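Local coordinates for CELL WALL surface anchor family protein (Streptococcus pneumoniae, PDB 2WW8), which serves as the adhesin of the pneumococcal pilus and probably recognises host cells through an integrin-like domain, at residues Val389-Asn397 with Asn514-Tyr522; Arg442-Asp453 with Trp496-Phe505. All blocks are in the same frame, centred on the assembly; numbering follows the deposited sequence.

Overall arrangement
Both contacts lie in the part of the chain that holds the magnesium ion, at one end of an elongated molecule. Their centres are about 11 Å apart. Interaction 2 is nested in the chain loop that interaction 1 closes. The two short strands 392-393 and 442-443 pair antiparallel and join them, with S393 O 2.9 Å from R442 N. A second link runs from H515 N to Y448 O, 2.8 Å apart. The side chain of T391 in interaction 1 is about 7 Å from the magnesium ion, and that of Q446 in interaction 2 about 13 Å. The side chain of T519 is about 14 Å from a calcium ion.

Interaction 1: residues Val389-Asn397 with Asn514-Tyr522; sequences VPTMSYPIN and NHGDPTRWY
H515 lies against the backbone of P390-S393, and S393 meets its ring. H515 CB sits 3.7 Å from P390 O and also packs near P390 CB. P390 O is buried here and has no polar partner anywhere in the model. CG of H515 is anti to the carbonyl carbon (chi1 -63°), which sets the ring beside T391 and M392. H515 ND1 is hydrogen-bonded to S393 OG at 2.8 Å; either atom could be the donor. The hydroxyl comes in at the ring edge, near its plane. It is placed there by a chi1 of 53°, with OG between the backbone N and the carbonyl carbon of S393. Over one face, H515 CD2 and NE2 lie under the T391 carbonyl; T391 O is 3.6 Å from H515 NE2. The backbone of T391 and M392 thus covers this face of the imidazole.

Helix 516-526 supplies the remaining contacts. P518 CG packs 3.8 Å from S393 OG. P390 CG reaches G516 CA and T519 OG1. T519 OG1 donates to H515 O at 2.7 Å. A water donates to M392 O and T519 OG1, so it bridges the two segments. Farther along, I396 CD1 meets the edge of the W521 ring, 3.9 Å from W521 CE3, and the two side chains cross at about a right angle. F415 meets W521 edge-to-face, and F555 of helix 549-558 packs on P390 and T519.

N514 OD1 caps the helix start, accepting from D517 N at 2.9 Å and more weakly from G516 N. The arrangement joins the loop after central strand 379-386 to the N-terminal end of helix 516-526. It belongs to a parallel-sheet domain consistent with the integrin I-domain (von Willebrand A) fold, beside its magnesium site.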
# COMPACT_ATOMS: atom_id res chain seq x y z
N VAL A 389 -9.97 46.21 9.37
CA VAL A 389 -10.66 46.85 10.47
C VAL A 389 -12.17 46.95 10.21
O VAL A 389 -12.58 46.93 9.06
CB VAL A 389 -10.03 48.22 10.78
CG1 VAL A 389 -8.50 48.08 11.10
CG2 VAL A 389 -10.23 49.22 9.64
N PRO A 390 -12.96 47.07 11.28
CA PRO A 390 -14.42 47.06 11.12
C PRO A 390 -14.91 48.29 10.35
O PRO A 390 -14.36 49.38 10.47
CB PRO A 390 -14.98 47.07 12.57
CG PRO A 390 -13.84 47.57 13.49
CD PRO A 390 -12.55 47.13 12.72
N THR A 391 -15.98 48.13 9.59
CA THR A 391 -16.55 49.19 8.82
C THR A 391 -18.08 49.17 9.02
O THR A 391 -18.80 49.89 8.32
CB THR A 391 -16.20 49.09 7.31
OG1 THR A 391 -16.60 47.81 6.82
CG2 THR A 391 -14.69 49.34 6.98
N MET A 392 -18.53 48.36 9.98
CA MET A 392 -19.87 48.30 10.48
C MET A 392 -19.86 47.99 11.98
O MET A 392 -18.92 47.34 12.46
CB MET A 392 -20.59 47.11 9.78
CG MET A 392 -20.78 47.49 8.31
SD MET A 392 -21.62 46.19 7.33
CE MET A 392 -23.31 46.33 7.90
N SER A 393 -20.89 48.39 12.71
CA SER A 393 -20.94 48.04 14.14
C SER A 393 -22.42 48.19 14.55
O SER A 393 -23.21 48.83 13.83
CB SER A 393 -20.05 49.03 14.94
OG SER A 393 -20.40 50.38 14.64
N TYR A 394 -22.81 47.63 15.69
CA TYR A 394 -24.14 47.88 16.27
C TYR A 394 -24.12 49.19 17.06
O TYR A 394 -23.11 49.50 17.65
CB TYR A 394 -24.61 46.75 17.18
CG TYR A 394 -25.01 45.49 16.41
CD1 TYR A 394 -26.15 45.45 15.62
CD2 TYR A 394 -24.31 44.31 16.61
CE1 TYR A 394 -26.54 44.28 14.97
CE2 TYR A 394 -24.70 43.13 16.02
CZ TYR A 394 -25.80 43.12 15.20
OH TYR A 394 -26.10 41.94 14.56
N PRO A 395 -25.21 49.96 17.04
CA PRO A 395 -25.27 51.25 17.73
C PRO A 395 -25.37 51.01 19.26
O PRO A 395 -26.05 50.08 19.72
CB PRO A 395 -26.56 51.90 17.18
CG PRO A 395 -27.46 50.74 16.84
CD PRO A 395 -26.47 49.65 16.34
N ILE A 396 -24.70 51.86 20.02
CA ILE A 396 -24.89 51.97 21.44
C ILE A 396 -26.27 52.63 21.60
O ILE A 396 -26.64 53.57 20.84
CB ILE A 396 -23.78 52.84 21.97
CG1 ILE A 396 -22.46 52.12 21.66
CG2 ILE A 396 -23.99 53.24 23.47
CD1 ILE A 396 -21.21 52.95 21.98
N ASN A 397 -27.02 52.12 22.58
CA ASN A 397 -28.44 52.47 22.73
C ASN A 397 -28.61 53.76 23.53
O ASN A 397 -29.11 53.73 24.64
CB ASN A 397 -29.20 51.27 23.33
CG ASN A 397 -30.67 51.53 23.55
OD1 ASN A 397 -31.31 52.13 22.73
ND2 ASN A 397 -31.21 51.12 24.69
N ASN A 514 -16.11 56.25 15.12
CA ASN A 514 -15.57 55.19 14.28
C ASN A 514 -16.15 53.85 14.75
O ASN A 514 -16.77 53.80 15.82
CB ASN A 514 -14.01 55.18 14.37
CG ASN A 514 -13.52 54.91 15.79
OD1 ASN A 514 -13.59 53.78 16.28
ND2 ASN A 514 -13.01 55.91 16.44
N HIS A 515 -15.99 52.79 13.95
CA HIS A 515 -16.53 51.48 14.26
C HIS A 515 -15.59 50.68 15.19
O HIS A 515 -16.03 49.67 15.73
CB HIS A 515 -16.77 50.69 12.96
CG HIS A 515 -17.79 51.36 12.10
ND1 HIS A 515 -19.13 51.42 12.40
CD2 HIS A 515 -17.61 52.16 11.02
CE1 HIS A 515 -19.75 52.19 11.51
NE2 HIS A 515 -18.84 52.65 10.67
N GLY A 516 -14.38 51.16 15.43
CA GLY A 516 -13.44 50.44 16.31
C GLY A 516 -13.84 50.56 17.76
O GLY A 516 -13.88 49.55 18.42
N ASP A 517 -14.12 51.77 18.23
CA ASP A 517 -14.47 52.02 19.61
C ASP A 517 -15.66 51.17 20.09
O ASP A 517 -15.51 50.54 21.14
CB ASP A 517 -14.67 53.51 19.96
CG ASP A 517 -13.39 54.31 19.88
OD1 ASP A 517 -12.34 53.70 20.14
OD2 ASP A 517 -13.42 55.53 19.55
N PRO A 518 -16.80 51.19 19.39
CA PRO A 518 -17.85 50.32 19.86
C PRO A 518 -17.52 48.84 19.82
O PRO A 518 -17.99 48.11 20.72
CB PRO A 518 -19.05 50.65 18.95
CG PRO A 518 -18.42 51.28 17.74
CD PRO A 518 -17.28 52.08 18.31
N THR A 519 -16.78 48.40 18.80
CA THR A 519 -16.41 46.99 18.72
C THR A 519 -15.51 46.62 19.91
O THR A 519 -15.70 45.57 20.54
CB THR A 519 -15.77 46.66 17.37
OG1 THR A 519 -16.66 47.10 16.32
CG2 THR A 519 -15.47 45.14 17.32
N ARG A 520 -14.54 47.49 20.22
CA ARG A 520 -13.65 47.29 21.32
C ARG A 520 -14.36 47.34 22.68
O ARG A 520 -14.12 46.49 23.56
CB ARG A 520 -12.50 48.32 21.27
CG ARG A 520 -11.63 48.30 22.47
CD ARG A 520 -10.40 49.22 22.27
NE ARG A 520 -10.85 50.59 22.05
CZ ARG A 520 -11.09 51.46 23.03
NH1 ARG A 520 -10.95 51.14 24.31
NH2 ARG A 520 -11.47 52.68 22.71
N TRP A 521 -15.26 48.30 22.89
CA TRP A 521 -16.05 48.31 24.10
C TRP A 521 -16.95 47.08 24.23
O TRP A 521 -17.13 46.58 25.37
CB TRP A 521 -16.90 49.60 24.15
CG TRP A 521 -16.07 50.82 24.24
CD1 TRP A 521 -14.86 50.96 24.85
CD2 TRP A 521 -16.43 52.12 23.77
NE1 TRP A 521 -14.44 52.26 24.76
CE2 TRP A 521 -15.37 52.99 24.07
CE3 TRP A 521 -17.53 52.62 23.08
CZ2 TRP A 521 -15.39 54.35 23.75
CZ3 TRP A 521 -17.55 53.97 22.74
CH2 TRP A 521 -16.50 54.80 23.07
N TYR A 522 -17.51 46.64 23.10
CA TYR A 522 -18.29 45.41 23.04
C TYR A 522 -17.40 44.24 23.57
O TYR A 522 -17.80 43.42 24.42
CB TYR A 522 -18.83 45.05 21.65
CG TYR A 522 -19.15 43.54 21.64
CD1 TYR A 522 -20.25 43.00 22.31
CD2 TYR A 522 -18.25 42.65 21.06
CE1 TYR A 522 -20.46 41.62 22.33
CE2 TYR A 522 -18.43 41.26 21.08
CZ TYR A 522 -19.56 40.79 21.70
OH TYR A 522 -19.76 39.43 21.77
O HOH W 1 -17.78 45.75 14.18

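Interaction 2: residues Arg442-Asp453 with Trp496-Phe505; sequences RGDGQSYQMFTD and WRESILAYPF
R442 is held in the tight part of the contact, between Y503 over one guanidinium face and S499 O over the other. Its NH1 and NH2 grip the E498 carboxylate end-on in a salt bridge; R442 NH1 to E498 OE1 is 3.1 Å. R442 NH2 also donates to L501 O at 3.0 Å. Bends at chi2 and chi3 fold the arginine back over Y503. G443 N donates to S499 O at 2.8 Å, and A502 N to F451 O at 2.9 Å. M450 SD makes a Met-aromatic contact at the Y503 ring edge. Y503 OH bonds to I396 N. A second salt bridge joins D444 OD2 to R497 NH1 at 2.7 Å; R497 NH1 also bonds to G290 O. I500 CD1 packs on the D444 carboxylate. F451 CE2 lies 3.6 Å above the W496 ring plane, the rings inclined at 32°.

The other side is looser. Exposed Q446 crosses the W496 ring at CZ3, its amide tilted 44° to it. One water joins T452 O to F505 O; another joins D453 O to W496 NE1, weakly at the tryptophan.

Two ion pairs and two backbone bonds tie these loops together. The buried R442 charge is probably offset by L501 O and the carboxylate of exposed E498, so this ion pair reaches the surface.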
# COMPACT_ATOMS: atom_id res chain seq x y z
N ARG A 442 -24.88 50.32 12.05
CA ARG A 442 -24.07 51.50 11.70
C ARG A 442 -23.12 51.09 10.60
O ARG A 442 -22.58 49.98 10.65
CB ARG A 442 -23.29 52.09 12.90
CG ARG A 442 -24.12 52.37 14.17
CD ARG A 442 -25.31 53.28 13.87
NE ARG A 442 -24.89 54.59 13.39
CZ ARG A 442 -25.73 55.59 13.14
NH1 ARG A 442 -27.03 55.42 13.33
NH2 ARG A 442 -25.24 56.74 12.67
N GLY A 443 -22.88 52.01 9.65
CA GLY A 443 -21.89 51.73 8.58
C GLY A 443 -22.40 50.80 7.49
O GLY A 443 -23.47 50.20 7.62
N ASP A 444 -21.63 50.69 6.41
CA ASP A 444 -22.01 49.84 5.29
C ASP A 444 -20.77 49.34 4.55
O ASP A 444 -20.91 48.91 3.39
CB ASP A 444 -23.02 50.57 4.40
CG ASP A 444 -22.38 51.70 3.56
OD1 ASP A 444 -21.15 52.01 3.70
OD2 ASP A 444 -23.13 52.28 2.74
N GLY A 445 -19.57 49.40 5.17
CA GLY A 445 -18.32 49.13 4.40
C GLY A 445 -17.59 50.34 3.92
O GLY A 445 -16.47 50.19 3.47
N GLN A 446 -18.16 51.55 4.02
CA GLN A 446 -17.53 52.78 3.52
C GLN A 446 -16.23 53.15 4.24
O GLN A 446 -15.25 53.51 3.60
CB GLN A 446 -18.49 53.95 3.69
CG GLN A 446 -18.11 55.25 2.94
CD GLN A 446 -18.18 55.03 1.46
OE1 GLN A 446 -19.20 54.60 0.92
NE2 GLN A 446 -17.08 55.25 0.80
N SER A 447 -16.23 53.09 5.56
CA SER A 447 -15.02 53.53 6.28
C SER A 447 -15.08 52.96 7.72
O SER A 447 -16.14 52.69 8.24
CB SER A 447 -15.06 55.05 6.38
OG SER A 447 -13.88 55.56 6.92
N TYR A 448 -13.92 52.84 8.34
CA TYR A 448 -13.75 52.71 9.75
C TYR A 448 -14.30 53.94 10.47
O TYR A 448 -14.74 53.83 11.61
CB TYR A 448 -12.25 52.63 10.01
CG TYR A 448 -11.83 52.45 11.45
CD1 TYR A 448 -11.89 51.17 12.05
CD2 TYR A 448 -11.34 53.53 12.18
CE1 TYR A 448 -11.50 50.99 13.39
CE2 TYR A 448 -10.94 53.37 13.52
CZ TYR A 448 -11.01 52.09 14.10
OH TYR A 448 -10.61 51.87 15.40
N GLN A 449 -14.22 55.12 9.84
CA GLN A 449 -14.77 56.33 10.41
C GLN A 449 -16.28 56.37 10.30
O GLN A 449 -16.92 55.80 9.40
CB GLN A 449 -14.13 57.57 9.75
CG GLN A 449 -12.59 57.65 9.86
CD GLN A 449 -12.08 57.80 11.31
OE1 GLN A 449 -12.75 58.42 12.17
NE2 GLN A 449 -10.88 57.28 11.57
N MET A 450 -16.87 57.05 11.26
CA MET A 450 -18.24 57.50 11.16
C MET A 450 -18.12 59.04 10.97
O MET A 450 -17.64 59.73 11.85
CB MET A 450 -19.03 57.22 12.44
CG MET A 450 -19.08 55.73 12.79
SD MET A 450 -19.78 55.56 14.44
CE MET A 450 -19.84 53.76 14.69
N PHE A 451 -18.52 59.56 9.82
CA PHE A 451 -18.12 60.92 9.44
C PHE A 451 -18.84 61.93 10.32
O PHE A 451 -20.01 61.73 10.65
CB PHE A 451 -18.50 61.15 7.97
CG PHE A 451 -17.84 60.18 7.04
CD1 PHE A 451 -16.46 60.05 7.02
CD2 PHE A 451 -18.60 59.36 6.21
CE1 PHE A 451 -15.83 59.12 6.22
CE2 PHE A 451 -17.98 58.44 5.37
CZ PHE A 451 -16.60 58.30 5.37
N THR A 452 -18.12 62.98 10.69
CA THR A 452 -18.70 64.07 11.46
C THR A 452 -19.13 65.23 10.56
O THR A 452 -19.74 66.20 11.04
CB THR A 452 -17.70 64.60 12.50
OG1 THR A 452 -16.59 65.11 11.77
CG2 THR A 452 -17.16 63.49 13.37
N ASP A 453 -18.86 65.17 9.25
CA ASP A 453 -19.36 66.12 8.22
C ASP A 453 -20.22 65.28 7.26
O ASP A 453 -19.71 64.29 6.72
CB ASP A 453 -18.14 66.67 7.49
CG ASP A 453 -18.46 67.65 6.35
OD1 ASP A 453 -19.63 67.85 5.94
OD2 ASP A 453 -17.46 68.26 5.88
N TRP A 496 -23.60 61.84 3.02
CA TRP A 496 -23.63 60.43 3.52
C TRP A 496 -24.98 60.16 4.27
O TRP A 496 -25.50 61.07 4.95
CB TRP A 496 -22.49 60.24 4.55
CG TRP A 496 -21.18 60.52 3.96
CD1 TRP A 496 -20.38 61.60 4.21
CD2 TRP A 496 -20.49 59.72 2.97
NE1 TRP A 496 -19.27 61.54 3.43
CE2 TRP A 496 -19.29 60.40 2.68
CE3 TRP A 496 -20.78 58.52 2.31
CZ2 TRP A 496 -18.36 59.92 1.75
CZ3 TRP A 496 -19.86 58.03 1.39
CH2 TRP A 496 -18.66 58.73 1.12
N ARG A 497 -25.58 58.98 4.13
CA ARG A 497 -26.81 58.66 4.86
C ARG A 497 -26.57 58.55 6.38
O ARG A 497 -25.42 58.30 6.82
CB ARG A 497 -27.49 57.41 4.24
CG ARG A 497 -26.93 56.08 4.67
CD ARG A 497 -27.70 54.94 3.98
NE ARG A 497 -27.44 53.63 4.55
CZ ARG A 497 -26.48 52.81 4.14
NH1 ARG A 497 -25.67 53.19 3.16
NH2 ARG A 497 -26.29 51.63 4.75
N GLU A 498 -27.63 58.85 7.15
CA GLU A 498 -27.57 58.94 8.59
C GLU A 498 -26.74 57.78 9.21
O GLU A 498 -25.91 58.00 10.05
CB GLU A 498 -28.97 58.87 9.20
CG GLU A 498 -28.93 59.31 10.66
CD GLU A 498 -28.53 58.16 11.65
OE1 GLU A 498 -28.81 56.99 11.30
OE2 GLU A 498 -27.93 58.38 12.76
N SER A 499 -27.02 56.55 8.81
CA SER A 499 -26.40 55.39 9.48
C SER A 499 -24.88 55.25 9.27
O SER A 499 -24.27 54.44 9.94
CB SER A 499 -27.16 54.14 9.06
OG SER A 499 -26.75 53.80 7.76
N ILE A 500 -24.27 56.08 8.41
CA ILE A 500 -22.85 56.07 8.12
C ILE A 500 -22.15 57.15 8.95
O ILE A 500 -20.93 57.12 9.07
CB ILE A 500 -22.62 56.39 6.60
CG1 ILE A 500 -23.33 55.39 5.66
CG2 ILE A 500 -21.18 56.42 6.19
CD1 ILE A 500 -23.28 53.94 5.98
N LEU A 501 -22.90 58.13 9.47
CA LEU A 501 -22.36 59.24 10.21
C LEU A 501 -22.10 58.90 11.68
O LEU A 501 -22.50 57.85 12.17
CB LEU A 501 -23.40 60.38 10.18
CG LEU A 501 -23.77 60.88 8.76
CD1 LEU A 501 -24.96 61.89 8.81
CD2 LEU A 501 -22.60 61.51 8.02
N ALA A 502 -21.35 59.79 12.32
CA ALA A 502 -21.11 59.78 13.76
C ALA A 502 -22.50 59.92 14.42
O ALA A 502 -23.46 60.45 13.82
CB ALA A 502 -20.25 60.97 14.03
N TYR A 503 -22.63 59.45 15.65
CA TYR A 503 -23.90 59.56 16.38
C TYR A 503 -23.57 59.70 17.88
O TYR A 503 -22.49 59.29 18.32
CB TYR A 503 -24.77 58.35 16.01
CG TYR A 503 -24.24 57.05 16.61
CD1 TYR A 503 -23.23 56.28 15.97
CD2 TYR A 503 -24.76 56.58 17.82
CE1 TYR A 503 -22.76 55.08 16.53
CE2 TYR A 503 -24.28 55.38 18.38
CZ TYR A 503 -23.31 54.65 17.75
OH TYR A 503 -22.84 53.50 18.37
N PRO A 504 -24.43 60.39 18.67
CA PRO A 504 -25.46 61.39 18.21
C PRO A 504 -24.82 62.57 17.47
O PRO A 504 -23.87 63.19 17.94
CB PRO A 504 -26.14 61.83 19.50
CG PRO A 504 -25.79 60.65 20.51
CD PRO A 504 -24.39 60.28 20.13
N PHE A 505 -25.29 62.84 16.25
CA PHE A 505 -24.53 63.69 15.35
C PHE A 505 -24.34 65.11 15.86
O PHE A 505 -23.29 65.75 15.64
CB PHE A 505 -25.25 63.66 13.99
CG PHE A 505 -24.48 64.32 12.92
CD1 PHE A 505 -23.46 63.64 12.26
CD2 PHE A 505 -24.74 65.65 12.59
CE1 PHE A 505 -22.71 64.26 11.23
CE2 PHE A 505 -24.02 66.28 11.57
CZ PHE A 505 -23.01 65.62 10.89
O HOH W 2 -22.33 55.23 11.85
O HOH W 3 -25.90 51.22 8.07
O HOH W 4 -19.23 54.75 8.75
O HOH W 5 -21.03 65.50 13.90
O HOH W 6 -17.61 64.17 4.88